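Local coordinates for extracellular solute-binding protein, family 3 (Methylophaga aminisulfidivorans MP, PDB 5SV6) that is of unknown function but has a periplasmic binding protein-like architecture and probably serves the periplasmic methanol dehydrogenase system, at residues Val49-Asp54 and Phe84-Lys89; Ser53-Tyr58 and Val193-Asp198; Glu64-Gln69 and Ala281-Glu286; Glu218-Val223 and Glu286-Leu291. All coordinates share one frame; numbering follows the deposited sequence.

Contact 1 of 4, residues Val49-Asp54 and Phe84-Lys89; sequences VCAASD and FVWSDK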
loop_
_atom_site.group_PDB
_atom_site.type_symbol
_atom_site.label_atom_id
_atom_site.label_comp_id
_atom_site.label_asym_id
_atom_site.label_seq_id
_atom_site.Cartn_x
_atom_site.Cartn_y
_atom_site.Cartn_z
ATOM N N VAL A 49 14.461 4.001 -12.294
ATOM C CA VAL A 49 13.466 3.668 -11.280
ATOM C C VAL A 49 13.015 2.221 -11.426
ATOM O O VAL A 49 12.495 1.829 -12.477
ATOM C CB VAL A 49 12.243 4.601 -11.392
ATOM C CG1 VAL A 49 11.100 4.141 -10.471
ATOM C CG2 VAL A 49 12.651 6.053 -11.112
ATOM N N CYS A 50 13.233 1.433 -10.375
ATOM C CA CYS A 50 12.734 0.065 -10.294
ATOM C C CYS A 50 11.211 0.123 -10.155
ATOM O O CYS A 50 10.704 0.762 -9.233
ATOM C CB CYS A 50 13.318 -0.660 -9.066
ATOM S SG CYS A 50 15.117 -0.468 -8.753
ATOM N N ALA A 51 10.474 -0.529 -11.055
ATOM C CA ALA A 51 9.006 -0.518 -10.961
ATOM C C ALA A 51 8.362 -1.800 -11.436
ATOM O O ALA A 51 8.890 -2.498 -12.308
ATOM C CB ALA A 51 8.403 0.689 -11.716
ATOM N N ALA A 52 7.200 -2.098 -10.862
ATOM C CA ALA A 52 6.483 -3.322 -11.175
ATOM C C ALA A 52 5.662 -3.134 -12.443
ATOM O O ALA A 52 4.984 -2.127 -12.618
ATOM C CB ALA A 52 5.580 -3.721 -10.007
ATOM N N SER A 53 5.713 -4.113 -13.334
ATOM C CA SER A 53 4.987 -3.974 -14.589
ATOM C C SER A 53 3.483 -4.280 -14.451
ATOM O O SER A 53 2.718 -4.044 -15.375
ATOM C CB SER A 53 5.639 -4.824 -15.679
ATOM O OG SER A 53 5.494 -6.200 -15.385
ATOM N N ASP A 54 3.058 -4.785 -13.299
ATOM C CA ASP A 54 1.649 -5.150 -13.117
ATOM C C ASP A 54 1.259 -5.100 -11.649
ATOM O O ASP A 54 1.010 -6.138 -11.032
ATOM C CB ASP A 54 1.370 -6.556 -13.671
ATOM C CG ASP A 54 -0.128 -6.853 -13.796
ATOM O OD1 ASP A 54 -0.916 -5.899 -13.978
ATOM O OD2 ASP A 54 -0.519 -8.039 -13.715
ATOM N N PHE A 84 12.503 3.698 -16.583
ATOM C CA PHE A 84 11.961 2.612 -15.783
ATOM C C PHE A 84 12.687 1.304 -16.034
ATOM O O PHE A 84 13.015 0.975 -17.170
ATOM C CB PHE A 84 10.485 2.402 -16.086
ATOM C CG PHE A 84 9.591 3.438 -15.495
ATOM C CD1 PHE A 84 9.367 3.482 -14.123
ATOM C CD2 PHE A 84 8.938 4.347 -16.306
ATOM C CE1 PHE A 84 8.532 4.428 -13.582
ATOM C CE2 PHE A 84 8.088 5.290 -15.766
ATOM C CZ PHE A 84 7.893 5.338 -14.395
ATOM N N VAL A 85 12.917 0.554 -14.961
ATOM C CA VAL A 85 13.402 -0.808 -15.060
ATOM C C VAL A 85 12.295 -1.684 -14.519
ATOM O O VAL A 85 12.008 -1.667 -13.327
ATOM C CB VAL A 85 14.686 -1.016 -14.237
ATOM C CG1 VAL A 85 15.069 -2.482 -14.199
ATOM C CG2 VAL A 85 15.813 -0.172 -14.801
ATOM N N TRP A 86 11.656 -2.428 -15.412
ATOM C CA TRP A 86 10.426 -3.147 -15.085
ATOM C C TRP A 86 10.696 -4.528 -14.523
ATOM O O TRP A 86 11.564 -5.251 -15.019
ATOM C CB TRP A 86 9.508 -3.239 -16.324
ATOM C CG TRP A 86 9.143 -1.890 -16.893
ATOM C CD1 TRP A 86 9.653 -1.300 -18.019
ATOM C CD2 TRP A 86 8.190 -0.966 -16.353
ATOM N NE1 TRP A 86 9.074 -0.065 -18.210
ATOM C CE2 TRP A 86 8.173 0.163 -17.199
ATOM C CE3 TRP A 86 7.349 -0.985 -15.234
ATOM C CZ2 TRP A 86 7.353 1.267 -16.956
ATOM C CZ3 TRP A 86 6.538 0.108 -14.991
ATOM C CH2 TRP A 86 6.543 1.223 -15.850
ATOM N N SER A 87 9.954 -4.881 -13.477
ATOM C CA SER A 87 9.997 -6.213 -12.901
ATOM C C SER A 87 8.682 -6.937 -13.136
ATOM O O SER A 87 7.607 -6.336 -13.073
ATOM C CB SER A 87 10.282 -6.154 -11.400
ATOM O OG SER A 87 9.966 -7.396 -10.783
ATOM N N ASP A 88 8.771 -8.237 -13.397
ATOM C CA ASP A 88 7.590 -9.049 -13.625
ATOM C C ASP A 88 7.079 -9.620 -12.321
ATOM O O ASP A 88 6.032 -10.260 -12.280
ATOM C CB ASP A 88 7.914 -10.178 -14.599
ATOM C CG ASP A 88 8.459 -9.663 -15.900
ATOM O OD1 ASP A 88 7.689 -9.011 -16.635
ATOM O OD2 ASP A 88 9.654 -9.898 -16.184
ATOM N N LYS A 89 7.840 -9.404 -11.257
ATOM C CA LYS A 89 7.443 -9.850 -9.934
ATOM C C LYS A 89 6.623 -8.763 -9.232
ATOM O O LYS A 89 6.567 -7.618 -9.691
ATOM C CB LYS A 89 8.672 -10.208 -9.093
ATOM C CG LYS A 89 9.591 -11.272 -9.703
ATOM C CD LYS A 89 9.113 -12.680 -9.394
ATOM C CE LYS A 89 9.341 -13.058 -7.939
ATOM N NZ LYS A 89 10.697 -13.649 -7.688
HETATM O O HOH W 1 4.495 -6.671 -11.774
#
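F84 (chi1 -75°) and W86 (chi1 -58°) both turn CG beside the backbone N and anti to the carbonyl carbon, which carries their rings along the sheet face that also bears V49 and A51. Strands 47-52 and 82-87 are parallel neighbours joined through helix 66-77, a beta-alpha-beta crossover of the kind from which periplasmic binding protein lobes are built. The methyl of A51 serves both rings, with CB 3.8 Å from F84 CD1 and 3.8 Å from W86 CZ3. V49 runs alongside F84, pointing the same way, and CG1 meets CE1 at 4.0 Å. W86 CH2 lies over one face of the F84 ring toward its rim, and F84 CB over a face of W86.

Between the strands, the backbone ladder alternates as parallel pairing requires: V85 N binds V49 O, A51 N binds V85 O and S87 N binds A51 O. On the other face C50 forms a disulfide with C104. Where the strands end, S53 takes over with two bonds to one carbonyl. S53 N reaches S87 O at 2.9 Å in the carbonyl plane, while S53 OG comes to S87 O from above that plane at 3.1 Å.

Contact 2 of 4, residues Ser53-Tyr58 and Val193-Asp198; sequences SDEMPY and VRYAPD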
loop_
_atom_site.group_PDB
_atom_site.type_symbol
_atom_site.label_atom_id
_atom_site.label_comp_id
_atom_site.label_asym_id
_atom_site.label_seq_id
_atom_site.Cartn_x
_atom_site.Cartn_y
_atom_site.Cartn_z
ATOM N N SER A 53 5.713 -4.113 -13.334
ATOM C CA SER A 53 4.987 -3.974 -14.589
ATOM C C SER A 53 3.483 -4.280 -14.451
ATOM O O SER A 53 2.718 -4.044 -15.375
ATOM C CB SER A 53 5.639 -4.824 -15.679
ATOM O OG SER A 53 5.494 -6.200 -15.385
ATOM N N ASP A 54 3.058 -4.785 -13.299
ATOM C CA ASP A 54 1.649 -5.150 -13.117
ATOM C C ASP A 54 1.259 -5.100 -11.649
ATOM O O ASP A 54 1.010 -6.138 -11.032
ATOM C CB ASP A 54 1.370 -6.556 -13.671
ATOM C CG ASP A 54 -0.128 -6.853 -13.796
ATOM O OD1 ASP A 54 -0.916 -5.899 -13.978
ATOM O OD2 ASP A 54 -0.519 -8.039 -13.715
ATOM N N GLU A 55 1.236 -3.903 -11.071
ATOM C CA GLU A 55 0.831 -3.786 -9.671
ATOM C C GLU A 55 0.037 -2.503 -9.423
ATOM O O GLU A 55 0.463 -1.625 -8.681
ATOM C CB GLU A 55 2.029 -3.897 -8.716
ATOM C CG GLU A 55 1.626 -3.847 -7.240
ATOM C CD GLU A 55 2.241 -4.930 -6.387
ATOM O OE1 GLU A 55 2.760 -5.927 -6.939
ATOM O OE2 GLU A 55 2.189 -4.775 -5.145
HETATM N N MSE A 56 -1.111 -2.398 -10.078
HETATM C CA MSE A 56 -1.998 -1.271 -9.870
HETATM C C MSE A 56 -2.518 -1.344 -8.438
HETATM O O MSE A 56 -2.638 -2.439 -7.878
HETATM C CB MSE A 56 -3.142 -1.301 -10.894
HETATM C CG MSE A 56 -2.681 -1.022 -12.308
HETATM SE SE MSE A 56 -1.847 0.738 -12.454
HETATM C CE MSE A 56 -3.425 1.861 -12.711
ATOM N N PRO A 57 -2.824 -0.187 -7.833
ATOM C CA PRO A 57 -2.807 1.137 -8.478
ATOM C C PRO A 57 -1.440 1.832 -8.414
ATOM O O PRO A 57 -1.326 2.962 -8.876
ATOM C CB PRO A 57 -3.849 1.921 -7.672
ATOM C CG PRO A 57 -3.711 1.353 -6.268
ATOM C CD PRO A 57 -3.329 -0.119 -6.445
ATOM N N TYR A 58 -0.432 1.161 -7.862
ATOM C CA TYR A 58 0.897 1.750 -7.752
ATOM C C TYR A 58 1.562 1.984 -9.098
ATOM O O TYR A 58 2.093 3.067 -9.350
ATOM C CB TYR A 58 1.837 0.864 -6.918
ATOM C CG TYR A 58 1.390 0.550 -5.504
ATOM C CD1 TYR A 58 0.736 -0.639 -5.213
ATOM C CD2 TYR A 58 1.667 1.411 -4.458
ATOM C CE1 TYR A 58 0.357 -0.951 -3.925
ATOM C CE2 TYR A 58 1.282 1.109 -3.160
ATOM C CZ TYR A 58 0.626 -0.068 -2.905
ATOM O OH TYR A 58 0.257 -0.369 -1.611
ATOM N N VAL A 193 3.305 -14.020 -8.610
ATOM C CA VAL A 193 2.107 -13.942 -7.789
ATOM C C VAL A 193 1.591 -12.507 -7.768
ATOM O O VAL A 193 2.137 -11.659 -7.063
ATOM C CB VAL A 193 2.435 -14.390 -6.361
ATOM C CG1 VAL A 193 1.183 -14.462 -5.524
ATOM C CG2 VAL A 193 3.158 -15.733 -6.388
ATOM N N ARG A 194 0.548 -12.229 -8.547
ATOM C CA ARG A 194 0.053 -10.856 -8.649
ATOM C C ARG A 194 -0.824 -10.422 -7.462
ATOM O O ARG A 194 -1.578 -11.225 -6.905
ATOM C CB ARG A 194 -0.637 -10.604 -10.003
ATOM C CG ARG A 194 -1.871 -11.455 -10.285
ATOM C CD ARG A 194 -2.416 -11.165 -11.689
ATOM N NE ARG A 194 -2.418 -9.735 -12.019
ATOM C CZ ARG A 194 -3.472 -8.926 -11.903
ATOM N NH1 ARG A 194 -4.634 -9.390 -11.461
ATOM N NH2 ARG A 194 -3.367 -7.645 -12.233
ATOM N N TYR A 195 -0.684 -9.149 -7.085
ATOM C CA TYR A 195 -1.417 -8.518 -5.988
ATOM C C TYR A 195 -2.524 -7.664 -6.587
ATOM O O TYR A 195 -2.226 -6.695 -7.292
ATOM C CB TYR A 195 -0.493 -7.536 -5.251
ATOM C CG TYR A 195 0.176 -8.003 -3.976
ATOM C CD1 TYR A 195 1.436 -8.596 -4.007
ATOM C CD2 TYR A 195 -0.420 -7.788 -2.735
ATOM C CE1 TYR A 195 2.075 -8.997 -2.837
ATOM C CE2 TYR A 195 0.207 -8.184 -1.562
ATOM C CZ TYR A 195 1.457 -8.793 -1.619
ATOM O OH TYR A 195 2.088 -9.198 -0.462
ATOM N N ALA A 196 -3.786 -7.979 -6.302
ATOM C CA ALA A 196 -4.888 -7.163 -6.819
ATOM C C ALA A 196 -5.854 -6.680 -5.729
ATOM O O ALA A 196 -6.859 -7.336 -5.447
ATOM C CB ALA A 196 -5.653 -7.917 -7.921
ATOM N N PRO A 197 -5.564 -5.517 -5.122
ATOM C CA PRO A 197 -6.437 -4.991 -4.061
ATOM C C PRO A 197 -7.847 -4.606 -4.527
ATOM O O PRO A 197 -8.768 -4.538 -3.701
ATOM C CB PRO A 197 -5.679 -3.749 -3.573
ATOM C CG PRO A 197 -4.807 -3.361 -4.728
ATOM C CD PRO A 197 -4.387 -4.658 -5.343
ATOM N N ASP A 198 -8.016 -4.335 -5.821
ATOM C CA ASP A 198 -9.344 -4.051 -6.363
ATOM C C ASP A 198 -10.317 -5.225 -6.160
ATOM O O ASP A 198 -11.523 -5.034 -6.033
ATOM C CB ASP A 198 -9.245 -3.702 -7.843
ATOM C CG ASP A 198 -8.654 -4.824 -8.662
ATOM O OD1 ASP A 198 -7.498 -5.212 -8.388
ATOM O OD2 ASP A 198 -9.349 -5.324 -9.573
HETATM O O HOH W 2 1.252 -7.610 -8.409
HETATM O O HOH W 3 -3.213 -4.615 -8.942
#
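Across a gap that is probably the interlobe cleft, the turn after the first strand faces the loop leading into helix 197-206, spanned by one salt bridge. R194 presents its guanidinium side-on to D54: NE lies 3.1 Å and NH2 3.2 Å from D54 OD2, met on its syn side by both nitrogens from the same face. The two planes are 23° apart, and D54 OD1 gains no more than a weak, 3.5 Å bond from NH2. With chi1 at -167°, CG of D54 stands opposite the backbone N and the carboxylate is carried toward R194.

E55 lies alongside Y195, OE2 resting 3.9 Å from Y195 CB, while OE1 accepts from the backbone N of A91. A water held by D54 O, E55 OE1 and Y195 N ties the two segments together. With an alanine in place of E55, that water and A91 N would probably lose a shared acceptor, and a gap would open beside Y195 CB. Farther along, P57, after a cis peptide bond, touches P197 with CD 4.0 Å from CG. A second water links M56 O to Y195 O. Facing parts 135 residues apart are consistent with the cleft of a two-lobed periplasmic binding protein.

Contact 3 of 4, residues Glu64-Gln69 and Ala281-Glu286; sequences EGFENQ and AVLKDE
F66 fills the middle of this interface, gripped by two residues one turn of helix 276-286 apart. Its CD1 and CE1 each stand 4.0 Å from L283 CD2, the leucine crossing the phenylalanine at a slant. The E286 side chain crosses F66 at about a right angle, its carboxylate plane turned 43° from the ring, with OE1 3.8 Å from F66 CB and OE2 3.8 Å from CD2. V282 works at the flank: its CG1 approaches F66 O, and CG2 comes within 3.9 Å of NE2 of Q69, whose side chain slants across it. F66 reaches into this space because its CG sits between the backbone N and the carbonyl carbon (chi1 78°).

The contact is a helix-on-helix one, the first turn of helix 66-77 lying against the last turns of helix 276-286 without a direct hydrogen bond between them. Y124 of strand 118-133 touches both F66 and L283, so the pair also rests on a long strand of the main sheet.

The buried carboxylate of E286 is held by R221, and its OE1 probably also accepts from a water lying near Q69. An alanine in place of E286 would probably leave R221 without its mate and open a gap against F66 CB. One layer farther out, G65 occupies the N-cap, and its N donates at 2.9 Å to N68 OD1, on a side chain of the first turn. N68 is fixed in turn by S59 and N60, while backbone hydrogen bonds join F66 to P57 and E67 to Y58.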
loop_
_atom_site.group_PDB
_atom_site.type_symbol
_atom_site.label_atom_id
_atom_site.label_comp_id
_atom_site.label_asym_id
_atom_site.label_seq_id
_atom_site.Cartn_x
_atom_site.Cartn_y
_atom_site.Cartn_z
ATOM N N GLU A 64 0.504 3.813 -15.789
ATOM C CA GLU A 64 -0.806 4.303 -15.361
ATOM C C GLU A 64 -0.984 4.372 -13.834
ATOM O O GLU A 64 -1.992 4.895 -13.339
ATOM C CB GLU A 64 -1.903 3.447 -15.988
ATOM C CG GLU A 64 -1.926 3.538 -17.505
ATOM C CD GLU A 64 -2.848 2.523 -18.135
ATOM O OE1 GLU A 64 -3.035 1.433 -17.554
ATOM O OE2 GLU A 64 -3.389 2.824 -19.220
ATOM N N GLY A 65 -0.002 3.870 -13.093
ATOM C CA GLY A 65 -0.095 3.846 -11.644
ATOM C C GLY A 65 0.302 5.173 -11.012
ATOM O O GLY A 65 1.004 5.961 -11.636
ATOM N N PHE A 66 -0.121 5.415 -9.773
ATOM C CA PHE A 66 0.189 6.696 -9.122
ATOM C C PHE A 66 1.681 6.895 -8.841
ATOM O O PHE A 66 2.181 8.027 -8.904
ATOM C CB PHE A 66 -0.702 6.985 -7.889
ATOM C CG PHE A 66 -0.320 6.236 -6.631
ATOM C CD1 PHE A 66 0.695 6.698 -5.805
ATOM C CD2 PHE A 66 -1.027 5.118 -6.240
ATOM C CE1 PHE A 66 1.024 6.028 -4.646
ATOM C CE2 PHE A 66 -0.701 4.446 -5.088
ATOM C CZ PHE A 66 0.326 4.898 -4.286
ATOM N N GLU A 67 2.399 5.812 -8.559
ATOM C CA GLU A 67 3.855 5.930 -8.379
ATOM C C GLU A 67 4.587 6.195 -9.696
ATOM O O GLU A 67 5.704 6.738 -9.697
ATOM C CB GLU A 67 4.449 4.696 -7.674
ATOM C CG GLU A 67 4.062 4.561 -6.185
ATOM C CD GLU A 67 4.737 3.366 -5.501
ATOM O OE1 GLU A 67 5.315 2.502 -6.192
ATOM O OE2 GLU A 67 4.700 3.299 -4.262
ATOM N N ASN A 68 3.985 5.799 -10.815
ATOM C CA ASN A 68 4.586 6.101 -12.108
ATOM C C ASN A 68 4.561 7.615 -12.333
ATOM O O ASN A 68 5.526 8.205 -12.839
ATOM C CB ASN A 68 3.852 5.388 -13.255
ATOM C CG ASN A 68 3.838 3.876 -13.101
ATOM O OD1 ASN A 68 2.846 3.216 -13.423
ATOM N ND2 ASN A 68 4.935 3.322 -12.608
ATOM N N GLN A 69 3.443 8.234 -11.957
ATOM C CA GLN A 69 3.297 9.681 -12.020
ATOM C C GLN A 69 4.304 10.364 -11.104
ATOM O O GLN A 69 4.914 11.362 -11.477
ATOM C CB GLN A 69 1.894 10.105 -11.578
ATOM C CG GLN A 69 0.844 10.060 -12.650
ATOM C CD GLN A 69 -0.263 11.058 -12.369
ATOM O OE1 GLN A 69 -1.344 10.689 -11.903
ATOM N NE2 GLN A 69 0.011 12.338 -12.622
ATOM N N ALA A 281 -0.452 16.625 -4.726
ATOM C CA ALA A 281 -1.599 16.724 -5.630
ATOM C C ALA A 281 -1.936 15.392 -6.303
ATOM O O ALA A 281 -3.098 15.026 -6.417
ATOM C CB ALA A 281 -1.369 17.800 -6.675
ATOM N N VAL A 282 -0.912 14.680 -6.747
ATOM C CA VAL A 282 -1.098 13.350 -7.316
ATOM C C VAL A 282 -1.747 12.421 -6.297
ATOM O O VAL A 282 -2.703 11.711 -6.605
ATOM C CB VAL A 282 0.252 12.745 -7.775
ATOM C CG1 VAL A 282 0.115 11.246 -8.057
ATOM C CG2 VAL A 282 0.764 13.479 -9.003
ATOM N N LEU A 283 -1.226 12.439 -5.075
ATOM C CA LEU A 283 -1.701 11.540 -4.039
ATOM C C LEU A 283 -3.155 11.831 -3.683
ATOM O O LEU A 283 -3.955 10.931 -3.498
ATOM C CB LEU A 283 -0.830 11.678 -2.793
ATOM C CG LEU A 283 0.625 11.248 -2.931
ATOM C CD1 LEU A 283 1.399 11.669 -1.705
ATOM C CD2 LEU A 283 0.698 9.746 -3.140
ATOM N N LYS A 284 -3.481 13.110 -3.599
ATOM C CA LYS A 284 -4.826 13.555 -3.245
ATOM C C LYS A 284 -5.809 13.232 -4.372
ATOM O O LYS A 284 -6.926 12.778 -4.129
ATOM C CB LYS A 284 -4.775 15.063 -2.988
ATOM C CG LYS A 284 -6.009 15.693 -2.379
ATOM C CD LYS A 284 -5.613 17.047 -1.788
ATOM C CE LYS A 284 -6.791 17.762 -1.144
ATOM N NZ LYS A 284 -7.895 17.961 -2.118
ATOM N N ASP A 285 -5.382 13.453 -5.610
ATOM C CA ASP A 285 -6.202 13.105 -6.768
ATOM C C ASP A 285 -6.515 11.616 -6.809
ATOM O O ASP A 285 -7.613 11.206 -7.194
ATOM C CB ASP A 285 -5.494 13.513 -8.051
ATOM C CG ASP A 285 -6.220 13.049 -9.282
ATOM O OD1 ASP A 285 -7.201 13.718 -9.662
ATOM O OD2 ASP A 285 -5.804 12.021 -9.866
ATOM N N GLU A 286 -5.540 10.810 -6.409
ATOM C CA GLU A 286 -5.722 9.366 -6.338
ATOM C C GLU A 286 -6.778 8.968 -5.296
ATOM O O GLU A 286 -7.382 7.901 -5.398
ATOM C CB GLU A 286 -4.380 8.688 -6.028
ATOM C CG GLU A 286 -4.442 7.157 -5.935
ATOM C CD GLU A 286 -4.564 6.447 -7.288
ATOM O OE1 GLU A 286 -4.481 7.106 -8.350
ATOM O OE2 GLU A 286 -4.731 5.207 -7.281
HETATM O O HOH W 4 -2.929 8.582 -9.887
#

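Contact 4 of 4, residues Glu218-Val223 and Glu286-Leu291; sequences EAARYV and EGIPLL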
loop_
_atom_site.group_PDB
_atom_site.type_symbol
_atom_site.label_atom_id
_atom_site.label_comp_id
_atom_site.label_asym_id
_atom_site.label_seq_id
_atom_site.Cartn_x
_atom_site.Cartn_y
_atom_site.Cartn_z
ATOM N N GLU A 218 -3.623 1.542 -1.581
ATOM C CA GLU A 218 -3.962 0.417 -2.465
ATOM C C GLU A 218 -5.432 0.398 -2.851
ATOM O O GLU A 218 -5.796 -0.114 -3.906
ATOM C CB GLU A 218 -3.692 -0.905 -1.749
ATOM C CG GLU A 218 -2.479 -1.610 -2.196
ATOM C CD GLU A 218 -2.018 -2.638 -1.192
ATOM O OE1 GLU A 218 -2.879 -3.305 -0.559
ATOM O OE2 GLU A 218 -0.790 -2.758 -1.024
ATOM N N ALA A 219 -6.281 0.905 -1.962
ATOM C CA ALA A 219 -7.718 0.755 -2.125
ATOM C C ALA A 219 -8.397 2.002 -2.667
ATOM O O ALA A 219 -9.472 1.906 -3.246
ATOM C CB ALA A 219 -8.367 0.347 -0.811
ATOM N N ALA A 220 -7.755 3.154 -2.486
ATOM C CA ALA A 220 -8.424 4.456 -2.620
ATOM C C ALA A 220 -9.174 4.694 -3.926
ATOM O O ALA A 220 -10.329 5.111 -3.900
ATOM C CB ALA A 220 -7.443 5.604 -2.349
ATOM N N ARG A 221 -8.531 4.431 -5.061
ATOM C CA ARG A 221 -9.181 4.698 -6.337
ATOM C C ARG A 221 -10.399 3.798 -6.541
ATOM O O ARG A 221 -11.397 4.215 -7.139
ATOM C CB ARG A 221 -8.196 4.587 -7.514
ATOM C CG ARG A 221 -7.710 3.183 -7.855
ATOM C CD ARG A 221 -7.201 3.144 -9.302
ATOM N NE ARG A 221 -6.100 4.083 -9.529
ATOM C CZ ARG A 221 -5.591 4.362 -10.726
ATOM N NH1 ARG A 221 -6.101 3.797 -11.812
ATOM N NH2 ARG A 221 -4.577 5.212 -10.842
ATOM N N TYR A 222 -10.330 2.578 -6.007
ATOM C CA TYR A 222 -11.399 1.599 -6.180
ATOM C C TYR A 222 -12.586 1.866 -5.258
ATOM O O TYR A 222 -13.734 1.552 -5.593
ATOM C CB TYR A 222 -10.857 0.176 -5.998
ATOM C CG TYR A 222 -9.610 -0.063 -6.830
ATOM C CD1 TYR A 222 -9.691 -0.184 -8.210
ATOM C CD2 TYR A 222 -8.355 -0.139 -6.235
ATOM C CE1 TYR A 222 -8.543 -0.381 -8.991
ATOM C CE2 TYR A 222 -7.195 -0.348 -7.006
ATOM C CZ TYR A 222 -7.311 -0.468 -8.386
ATOM O OH TYR A 222 -6.196 -0.667 -9.169
ATOM N N VAL A 223 -12.314 2.454 -4.105
ATOM C CA VAL A 223 -13.385 2.924 -3.232
ATOM C C VAL A 223 -14.139 4.080 -3.909
ATOM O O VAL A 223 -15.367 4.119 -3.907
ATOM C CB VAL A 223 -12.861 3.368 -1.853
ATOM C CG1 VAL A 223 -13.993 3.993 -1.043
ATOM C CG2 VAL A 223 -12.256 2.184 -1.095
ATOM N N GLU A 286 -5.540 10.810 -6.409
ATOM C CA GLU A 286 -5.722 9.366 -6.338
ATOM C C GLU A 286 -6.778 8.968 -5.296
ATOM O O GLU A 286 -7.382 7.901 -5.398
ATOM C CB GLU A 286 -4.380 8.688 -6.028
ATOM C CG GLU A 286 -4.442 7.157 -5.935
ATOM C CD GLU A 286 -4.564 6.447 -7.288
ATOM O OE1 GLU A 286 -4.481 7.106 -8.350
ATOM O OE2 GLU A 286 -4.731 5.207 -7.281
ATOM N N GLY A 287 -6.997 9.822 -4.296
ATOM C CA GLY A 287 -7.994 9.567 -3.268
ATOM C C GLY A 287 -7.390 9.062 -1.969
ATOM O O GLY A 287 -8.090 8.550 -1.087
ATOM N N ILE A 288 -6.077 9.206 -1.851
ATOM C CA ILE A 288 -5.331 8.680 -0.714
ATOM C C ILE A 288 -5.473 9.596 0.490
ATOM O O ILE A 288 -5.243 10.799 0.371
ATOM C CB ILE A 288 -3.825 8.572 -1.063
ATOM C CG1 ILE A 288 -3.608 7.576 -2.209
ATOM C CG2 ILE A 288 -2.995 8.196 0.173
ATOM C CD1 ILE A 288 -2.169 7.467 -2.651
ATOM N N PRO A 289 -5.877 9.034 1.648
ATOM C CA PRO A 289 -5.930 9.793 2.900
ATOM C C PRO A 289 -4.520 10.110 3.373
ATOM O O PRO A 289 -3.675 9.222 3.496
ATOM C CB PRO A 289 -6.620 8.834 3.882
ATOM C CG PRO A 289 -7.271 7.801 3.044
ATOM C CD PRO A 289 -6.432 7.679 1.801
ATOM N N LEU A 290 -4.276 11.387 3.628
ATOM C CA LEU A 290 -2.955 11.871 3.983
ATOM C C LEU A 290 -2.926 12.269 5.442
ATOM O O LEU A 290 -3.732 13.087 5.883
ATOM C CB LEU A 290 -2.595 13.066 3.105
ATOM C CG LEU A 290 -2.443 12.706 1.627
ATOM C CD1 LEU A 290 -2.125 13.934 0.796
ATOM C CD2 LEU A 290 -1.368 11.636 1.478
ATOM N N LEU A 291 -2.003 11.678 6.190
ATOM C CA LEU A 291 -1.943 11.874 7.626
ATOM C C LEU A 291 -0.745 12.725 8.040
ATOM O O LEU A 291 -0.605 13.052 9.223
ATOM C CB LEU A 291 -1.881 10.517 8.330
ATOM C CG LEU A 291 -3.200 9.752 8.246
ATOM C CD1 LEU A 291 -2.992 8.275 8.505
ATOM C CD2 LEU A 291 -4.160 10.361 9.255
HETATM O O HOH W 5 -10.937 6.783 -1.827
HETATM O O HOH W 6 -5.727 3.963 -5.087
#
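R221 and E286 cross obliquely just where helix 276-286 ends in a Schellman motif at G287, with the guanidinium and carboxylate planes 42° apart. The arginine comes side-on and spends one nitrogen on each oxygen. Its NE points almost straight at E286 OE2 (2.9 Å, 170° at the hydrogen), while NH2 reaches OE1 at 3.1 Å on the syn lone pair. OE2 lies at the guanidinium edge, near its plane, whereas OE1 is tilted from it. R221 can turn this way because CG lies between its backbone N and carbonyl carbon (chi1 70°) and the chain bends again at CD; CG itself sits over the centre of one face of the Y222 ring.

A220, the residue before, points its methyl at the turn: CB is 3.3 Å from G287 O and 4.3 Å from I288 CG1. A side chain at G287 would be directed at that same methyl, and the backbone there has positive phi. Helix 216-224 is kinked where R221 N and Y222 N lack a bond to the turn before; R221 N donates instead to a water at 2.8 Å, which in turn donates to E286 OE2 at 2.7 Å.

In the fold
Followed from the N terminus, a few long-range closures tie together distant parts of a probably two-lobed protein. Contact 1 closes first, a short loop from strand 47-52 through helix 66-77 to strand 82-87. Contact 2 starts from the same stretch, sharing S53 and D54, but reaches 135 residues on, probably to the other side of the cleft. Contact 3 opens inside both of these loops and closes far beyond them, so it crosses each. Contact 4 lies in series after contacts 1 and 2 and crosses contact 3, with which it shares E286. P57 of contact 2 packs on that glutamate, joining cleft, helix 66-77, helix 216-224 and the C-terminal tail.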